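Local coordinates for protein aquaporin AqpM (Methanothermobacter marburgensis str. Marburg, PDB 2EVU) that forms a tetrameric membrane channel that lets water flow in either direction along osmotic gradients and also passes some glycerol, at residues V85-W90 / G232-A237; I141-A146 / Y222-I227. All coordinates share one frame; numbering follows the deposited sequence.

Contact 1 (V85-W90 / G232-A237); sequences VTIGLW and GAVLAA. With BOG (octyl beta-D-glucopyranoside), chain B.
Gly88 packs against Ala233, Val234 and Ala237 where the short helix after the first NPA motif meets transmembrane helix 224-243. It is a buried helix-helix contact, glycine against alanines with a branched pair beside it. The axes of 85-90 and 232-237 come within 8.2 Å and cross at -32°, running roughly the same way. With no side chain on Gly88, the backbones draw close: its CA lies 4.7 Å from the CA of Val234. The methyl groups of Ala233 and Ala237, one turn apart, both point at helix 85-90. Ala233 CB meets Gly88 CA at 4.3 Å, and Ala237 CB sits 3.8 Å from Gly88 O. That carbonyl also accepts a hydrogen bond from Ser91 OG, just past the helix end. To one side, Ile87 CG2 and Val234 CG2 touch at 4.2 Å. Ile87 CG2 lies anti to the backbone N (CG1 at chi1 -67°), which leaves CG1 and CD1 to run away from helix 224-243. CD1 instead reaches the octyl chain of the bound detergent, 4.1 Å from its C6'. The same chain passes over one face of the Trp90 indole, with C5' 3.6 Å from Trp90 CZ3. Helix 83-90 is the half-helix of the first pore-forming loop in the aquaporin fold. Helix 97-122 flanks it through Ile104 and Val100, while helix 143-166 packs on Val85, Leu89 and Ala236.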
loop_
_atom_site.group_PDB
_atom_site.type_symbol
_atom_site.label_atom_id
_atom_site.label_comp_id
_atom_site.label_asym_id
_atom_site.label_seq_id
_atom_site.Cartn_x
_atom_site.Cartn_y
_atom_site.Cartn_z
ATOM N N VAL A 85 -4.650 22.458 9.876
ATOM C CA VAL A 85 -4.320 21.652 11.046
ATOM C C VAL A 85 -3.850 22.583 12.151
ATOM O O VAL A 85 -4.262 22.458 13.308
ATOM C CB VAL A 85 -3.203 20.608 10.729
ATOM C CG1 VAL A 85 -2.728 19.921 12.017
ATOM C CG2 VAL A 85 -3.732 19.571 9.748
ATOM N N THR A 86 -2.982 23.521 11.794
ATOM C CA THR A 86 -2.493 24.476 12.776
ATOM C C THR A 86 -3.695 25.190 13.387
ATOM O O THR A 86 -3.810 25.292 14.605
ATOM C CB THR A 86 -1.547 25.507 12.136
ATOM O OG1 THR A 86 -0.369 24.835 11.660
ATOM C CG2 THR A 86 -1.140 26.572 13.162
ATOM N N ILE A 87 -4.606 25.659 12.537
ATOM C CA ILE A 87 -5.793 26.350 13.014
ATOM C C ILE A 87 -6.659 25.400 13.837
ATOM O O ILE A 87 -7.127 25.756 14.926
ATOM C CB ILE A 87 -6.586 26.932 11.834
ATOM C CG1 ILE A 87 -5.758 28.039 11.180
ATOM C CG2 ILE A 87 -7.925 27.477 12.309
ATOM C CD1 ILE A 87 -6.401 28.658 9.961
ATOM N N GLY A 88 -6.859 24.188 13.325
ATOM C CA GLY A 88 -7.637 23.205 14.055
ATOM C C GLY A 88 -7.048 22.986 15.446
ATOM O O GLY A 88 -7.770 23.002 16.448
ATOM N N LEU A 89 -5.734 22.774 15.516
ATOM C CA LEU A 89 -5.078 22.574 16.801
ATOM C C LEU A 89 -5.320 23.803 17.668
ATOM O O LEU A 89 -5.635 23.695 18.857
ATOM C CB LEU A 89 -3.574 22.363 16.609
ATOM C CG LEU A 89 -3.162 21.005 16.033
ATOM C CD1 LEU A 89 -1.646 20.953 15.832
ATOM C CD2 LEU A 89 -3.624 19.902 16.983
ATOM N N TRP A 90 -5.173 24.974 17.058
ATOM C CA TRP A 90 -5.382 26.232 17.750
ATOM C C TRP A 90 -6.787 26.318 18.359
ATOM O O TRP A 90 -6.947 26.690 19.521
ATOM C CB TRP A 90 -5.181 27.399 16.777
ATOM C CG TRP A 90 -5.596 28.718 17.352
ATOM C CD1 TRP A 90 -4.949 29.432 18.324
ATOM C CD2 TRP A 90 -6.805 29.434 17.067
ATOM N NE1 TRP A 90 -5.684 30.543 18.665
ATOM C CE2 TRP A 90 -6.828 30.569 17.909
ATOM C CE3 TRP A 90 -7.873 29.225 16.184
ATOM C CZ2 TRP A 90 -7.878 31.492 17.896
ATOM C CZ3 TRP A 90 -8.920 30.144 16.170
ATOM C CH2 TRP A 90 -8.912 31.263 17.022
ATOM N N GLY A 232 -13.567 22.184 8.020
ATOM C CA GLY A 232 -13.509 20.758 8.297
ATOM C C GLY A 232 -12.639 20.440 9.501
ATOM O O GLY A 232 -13.014 19.640 10.361
ATOM N N ALA A 233 -11.475 21.074 9.573
ATOM C CA ALA A 233 -10.558 20.847 10.684
ATOM C C ALA A 233 -11.148 21.272 12.031
ATOM O O ALA A 233 -11.131 20.507 12.998
ATOM C CB ALA A 233 -9.243 21.585 10.431
ATOM N N VAL A 234 -11.666 22.496 12.096
ATOM C CA VAL A 234 -12.243 22.999 13.342
ATOM C C VAL A 234 -13.444 22.161 13.766
ATOM O O VAL A 234 -13.610 21.848 14.946
ATOM C CB VAL A 234 -12.673 24.484 13.205
ATOM C CG1 VAL A 234 -13.430 24.937 14.462
ATOM C CG2 VAL A 234 -11.440 25.358 13.000
ATOM N N LEU A 235 -14.280 21.795 12.799
ATOM C CA LEU A 235 -15.453 20.987 13.088
ATOM C C LEU A 235 -15.018 19.668 13.718
ATOM O O LEU A 235 -15.616 19.201 14.686
ATOM C CB LEU A 235 -16.234 20.717 11.797
ATOM C CG LEU A 235 -17.667 21.257 11.700
ATOM C CD1 LEU A 235 -18.574 20.528 12.696
ATOM C CD2 LEU A 235 -17.662 22.758 11.976
ATOM N N ALA A 236 -13.968 19.075 13.161
ATOM C CA ALA A 236 -13.444 17.806 13.648
ATOM C C ALA A 236 -12.860 17.934 15.048
ATOM O O ALA A 236 -13.112 17.101 15.917
ATOM C CB ALA A 236 -12.375 17.284 12.682
ATOM N N ALA A 237 -12.078 18.984 15.262
ATOM C CA ALA A 237 -11.442 19.216 16.550
ATOM C C ALA A 237 -12.475 19.347 17.653
ATOM O O ALA A 237 -12.364 18.701 18.704
ATOM C CB ALA A 237 -10.577 20.466 16.483
HETATM C C1 BOG B . -4.035 35.303 18.535
HETATM O O1 BOG B . -4.336 34.327 17.528
HETATM C C2 BOG B . -4.308 34.701 19.951
HETATM O O2 BOG B . -5.672 34.288 20.047
HETATM C C3 BOG B . -3.971 35.766 21.040
HETATM O O3 BOG B . -4.216 35.241 22.337
HETATM C C4 BOG B . -2.485 36.172 20.899
HETATM O O4 BOG B . -2.134 37.144 21.894
HETATM C C5 BOG B . -2.227 36.749 19.462
HETATM O O5 BOG B . -2.609 35.737 18.461
HETATM C C6 BOG B . -0.743 37.136 19.296
HETATM O O6 BOG B . -0.391 37.345 17.927
HETATM C "C1'" BOG B . -4.123 34.805 16.199
HETATM C "C2'" BOG B . -4.204 33.652 15.233
HETATM C "C3'" BOG B . -5.648 33.425 14.868
HETATM C "C4'" BOG B . -5.834 32.283 13.891
HETATM C "C5'" BOG B . -7.309 32.095 13.561
HETATM C "C6'" BOG B . -7.530 32.001 12.058
HETATM C "C7'" BOG B . -8.982 31.811 11.717
HETATM C "C8'" BOG B . -9.158 31.723 10.220
#

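Contact 2 (I141-A146 / Y222-I227); sequences ISYWQA and YSIYVI. With BOG (octyl beta-D-glucopyranoside), chain C.
Tyr143 reaches across to Ser223 and Ile224. Its OH and Ser223 OG form a hydrogen bond of 2.6 Å, and either hydroxyl could be the donor. Ser223 OG lies at the edge of the phenol ring, close to its plane. One face of that ring rests on Ile224, whose CG1 is 3.3 Å from Tyr143 CE2, a tight approach. The two side chains run antiparallel alongside one another, and Ile224 CD1 comes under the ring at Tyr143 CD2. Tyr143 CG is anti to the backbone N (chi1 172°), and this swings the ring toward 222-227. Ala146, one turn further on, places its CB 4.0 Å from Ile224 CD1. In the six-helix bundle of the aquaporin fold, the contact joins the first turn of helix 143-166 to the N-terminal part of helix 224-243, probably on the extracellular side. Bound octyl glucoside lies over the other face of the Tyr143 ring, its O1 3.7 Å above the plane toward the rim. Its C6 also sits at the edge of the Trp144 indole, 3.2 Å from Trp144 NE1. Ser142 is the N-cap of helix 143-166, and its OG accepts a weak bond from Gln145 N. Tyr225 lays its ring face against Ile224 CG2. Tyr222 turns away from 141-146, and its OH is hydrogen-bonded to Pro200 O of the second NPA motif.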
loop_
_atom_site.group_PDB
_atom_site.type_symbol
_atom_site.label_atom_id
_atom_site.label_comp_id
_atom_site.label_asym_id
_atom_site.label_seq_id
_atom_site.Cartn_x
_atom_site.Cartn_y
_atom_site.Cartn_z
ATOM N N ILE A 141 -18.343 19.417 -11.426
ATOM C CA ILE A 141 -18.414 19.649 -9.990
ATOM C C ILE A 141 -18.535 21.137 -9.707
ATOM O O ILE A 141 -17.646 21.913 -10.045
ATOM C CB ILE A 141 -17.156 19.090 -9.273
ATOM C CG1 ILE A 141 -16.926 17.626 -9.674
ATOM C CG2 ILE A 141 -17.316 19.214 -7.764
ATOM C CD1 ILE A 141 -18.065 16.702 -9.330
ATOM N N SER A 142 -19.639 21.530 -9.081
ATOM C CA SER A 142 -19.871 22.928 -8.763
ATOM C C SER A 142 -18.966 23.397 -7.636
ATOM O O SER A 142 -18.265 22.602 -7.009
ATOM C CB SER A 142 -21.334 23.155 -8.374
ATOM O OG SER A 142 -21.621 22.639 -7.087
ATOM N N TYR A 143 -18.994 24.699 -7.387
ATOM C CA TYR A 143 -18.183 25.315 -6.348
ATOM C C TYR A 143 -18.498 24.772 -4.950
ATOM O O TYR A 143 -17.584 24.474 -4.177
ATOM C CB TYR A 143 -18.372 26.843 -6.410
ATOM C CG TYR A 143 -17.734 27.622 -5.278
ATOM C CD1 TYR A 143 -18.378 27.750 -4.045
ATOM C CD2 TYR A 143 -16.479 28.212 -5.430
ATOM C CE1 TYR A 143 -17.789 28.441 -2.993
ATOM C CE2 TYR A 143 -15.881 28.908 -4.377
ATOM C CZ TYR A 143 -16.544 29.013 -3.161
ATOM O OH TYR A 143 -15.952 29.667 -2.100
ATOM N N TRP A 144 -19.779 24.632 -4.624
ATOM C CA TRP A 144 -20.163 24.134 -3.308
ATOM C C TRP A 144 -19.956 22.631 -3.144
ATOM O O TRP A 144 -19.854 22.134 -2.020
ATOM C CB TRP A 144 -21.621 24.504 -2.990
ATOM C CG TRP A 144 -21.792 25.974 -2.739
ATOM C CD1 TRP A 144 -22.350 26.896 -3.584
ATOM C CD2 TRP A 144 -21.284 26.713 -1.620
ATOM N NE1 TRP A 144 -22.210 28.162 -3.063
ATOM C CE2 TRP A 144 -21.560 28.078 -1.858
ATOM C CE3 TRP A 144 -20.616 26.354 -0.438
ATOM C CZ2 TRP A 144 -21.191 29.086 -0.962
ATOM C CZ3 TRP A 144 -20.248 27.357 0.455
ATOM C CH2 TRP A 144 -20.538 28.708 0.186
ATOM N N GLN A 145 -19.899 21.909 -4.258
ATOM C CA GLN A 145 -19.681 20.472 -4.197
ATOM C C GLN A 145 -18.244 20.222 -3.765
ATOM O O GLN A 145 -17.978 19.368 -2.919
ATOM C CB GLN A 145 -19.926 19.831 -5.558
ATOM C CG GLN A 145 -21.361 19.896 -6.016
ATOM C CD GLN A 145 -21.566 19.157 -7.317
ATOM O OE1 GLN A 145 -21.998 18.005 -7.331
ATOM N NE2 GLN A 145 -21.234 19.810 -8.422
ATOM N N ALA A 146 -17.322 20.978 -4.354
ATOM C CA ALA A 146 -15.910 20.853 -4.032
ATOM C C ALA A 146 -15.702 21.293 -2.592
ATOM O O ALA A 146 -14.904 20.715 -1.859
ATOM C CB ALA A 146 -15.080 21.719 -4.974
ATOM N N TYR A 222 -9.472 29.265 -5.009
ATOM C CA TYR A 222 -8.761 29.202 -3.742
ATOM C C TYR A 222 -9.633 29.220 -2.482
ATOM O O TYR A 222 -9.354 28.489 -1.533
ATOM C CB TYR A 222 -7.725 30.322 -3.662
ATOM C CG TYR A 222 -6.710 30.102 -2.562
ATOM C CD1 TYR A 222 -5.985 28.912 -2.490
ATOM C CD2 TYR A 222 -6.480 31.073 -1.588
ATOM C CE1 TYR A 222 -5.058 28.689 -1.475
ATOM C CE2 TYR A 222 -5.552 30.861 -0.565
ATOM C CZ TYR A 222 -4.845 29.665 -0.516
ATOM O OH TYR A 222 -3.933 29.446 0.493
ATOM N N SER A 223 -10.681 30.037 -2.464
ATOM C CA SER A 223 -11.541 30.109 -1.286
ATOM C C SER A 223 -12.046 28.723 -0.876
ATOM O O SER A 223 -12.251 28.445 0.313
ATOM C CB SER A 223 -12.727 31.054 -1.539
ATOM O OG SER A 223 -13.570 30.574 -2.573
ATOM N N ILE A 224 -12.249 27.857 -1.863
ATOM C CA ILE A 224 -12.712 26.501 -1.593
ATOM C C ILE A 224 -11.676 25.760 -0.749
ATOM O O ILE A 224 -12.007 25.091 0.229
ATOM C CB ILE A 224 -12.906 25.699 -2.902
ATOM C CG1 ILE A 224 -14.062 26.288 -3.714
ATOM C CG2 ILE A 224 -13.159 24.229 -2.583
ATOM C CD1 ILE A 224 -14.295 25.602 -5.047
ATOM N N TYR A 225 -10.416 25.905 -1.140
ATOM C CA TYR A 225 -9.314 25.232 -0.476
ATOM C C TYR A 225 -8.759 25.955 0.745
ATOM O O TYR A 225 -7.689 25.613 1.259
ATOM C CB TYR A 225 -8.235 24.955 -1.519
ATOM C CG TYR A 225 -8.832 24.194 -2.680
ATOM C CD1 TYR A 225 -9.332 22.906 -2.494
ATOM C CD2 TYR A 225 -9.005 24.797 -3.933
ATOM C CE1 TYR A 225 -10.001 22.231 -3.518
ATOM C CE2 TYR A 225 -9.678 24.128 -4.972
ATOM C CZ TYR A 225 -10.175 22.846 -4.748
ATOM O OH TYR A 225 -10.875 22.185 -5.726
ATOM N N VAL A 226 -9.507 26.947 1.213
ATOM C CA VAL A 226 -9.132 27.699 2.401
ATOM C C VAL A 226 -10.244 27.483 3.414
ATOM O O VAL A 226 -10.015 26.977 4.514
ATOM C CB VAL A 226 -9.009 29.208 2.117
ATOM C CG1 VAL A 226 -8.694 29.950 3.406
ATOM C CG2 VAL A 226 -7.916 29.457 1.102
ATOM N N ILE A 227 -11.456 27.856 3.020
ATOM C CA ILE A 227 -12.622 27.714 3.878
ATOM C C ILE A 227 -12.947 26.252 4.134
ATOM O O ILE A 227 -13.143 25.847 5.276
ATOM C CB ILE A 227 -13.854 28.387 3.236
ATOM C CG1 ILE A 227 -13.601 29.888 3.076
ATOM C CG2 ILE A 227 -15.098 28.126 4.081
ATOM C CD1 ILE A 227 -14.627 30.583 2.190
HETATM C C1 BOG C . -19.763 31.800 -5.200
HETATM O O1 BOG C . -18.884 31.909 -4.075
HETATM C C2 BOG C . -18.990 31.162 -6.399
HETATM O O2 BOG C . -17.855 31.961 -6.721
HETATM C C3 BOG C . -19.944 31.032 -7.622
HETATM O O3 BOG C . -19.253 30.453 -8.724
HETATM C C4 BOG C . -21.155 30.152 -7.223
HETATM O O4 BOG C . -22.053 30.007 -8.331
HETATM C C5 BOG C . -21.904 30.802 -6.004
HETATM O O5 BOG C . -20.954 30.954 -4.884
HETATM C C6 BOG C . -23.100 29.925 -5.575
HETATM O O6 BOG C . -24.321 30.669 -5.506
HETATM C "C1'" BOG C . -19.491 32.488 -2.922
HETATM C "C2'" BOG C . -18.606 32.215 -1.735
HETATM C "C3'" BOG C . -17.788 33.445 -1.444
HETATM C "C4'" BOG C . -16.858 33.260 -0.264
HETATM C "C5'" BOG C . -16.056 34.527 -0.002
HETATM C "C6'" BOG C . -14.650 34.419 -0.569
HETATM C "C7'" BOG C . -13.851 35.665 -0.314
HETATM C "C8'" BOG C . -12.465 35.518 -0.894
#

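Both contacts use helix 224-243. Contact 2 engages its N-terminal part, probably on the extracellular side, and contact 1 lies further along, probably toward the cytoplasmic end. Their centres are about 18 Å apart, and their nearest atoms, about 5 Å apart, do not touch. Along the chain the order is 85-90, 141-146, 222-227, 232-237, so both segments of contact 2 fall between those of contact 1. The last transmembrane helix thus meets the half-helix following the first NPA motif toward one end. Toward the other it meets the beginning of helix 143-166, which runs beside it at both levels. Contact 2 therefore joins two membrane-spanning helices, whereas contact 1 brings a pore-loop helix to one of them.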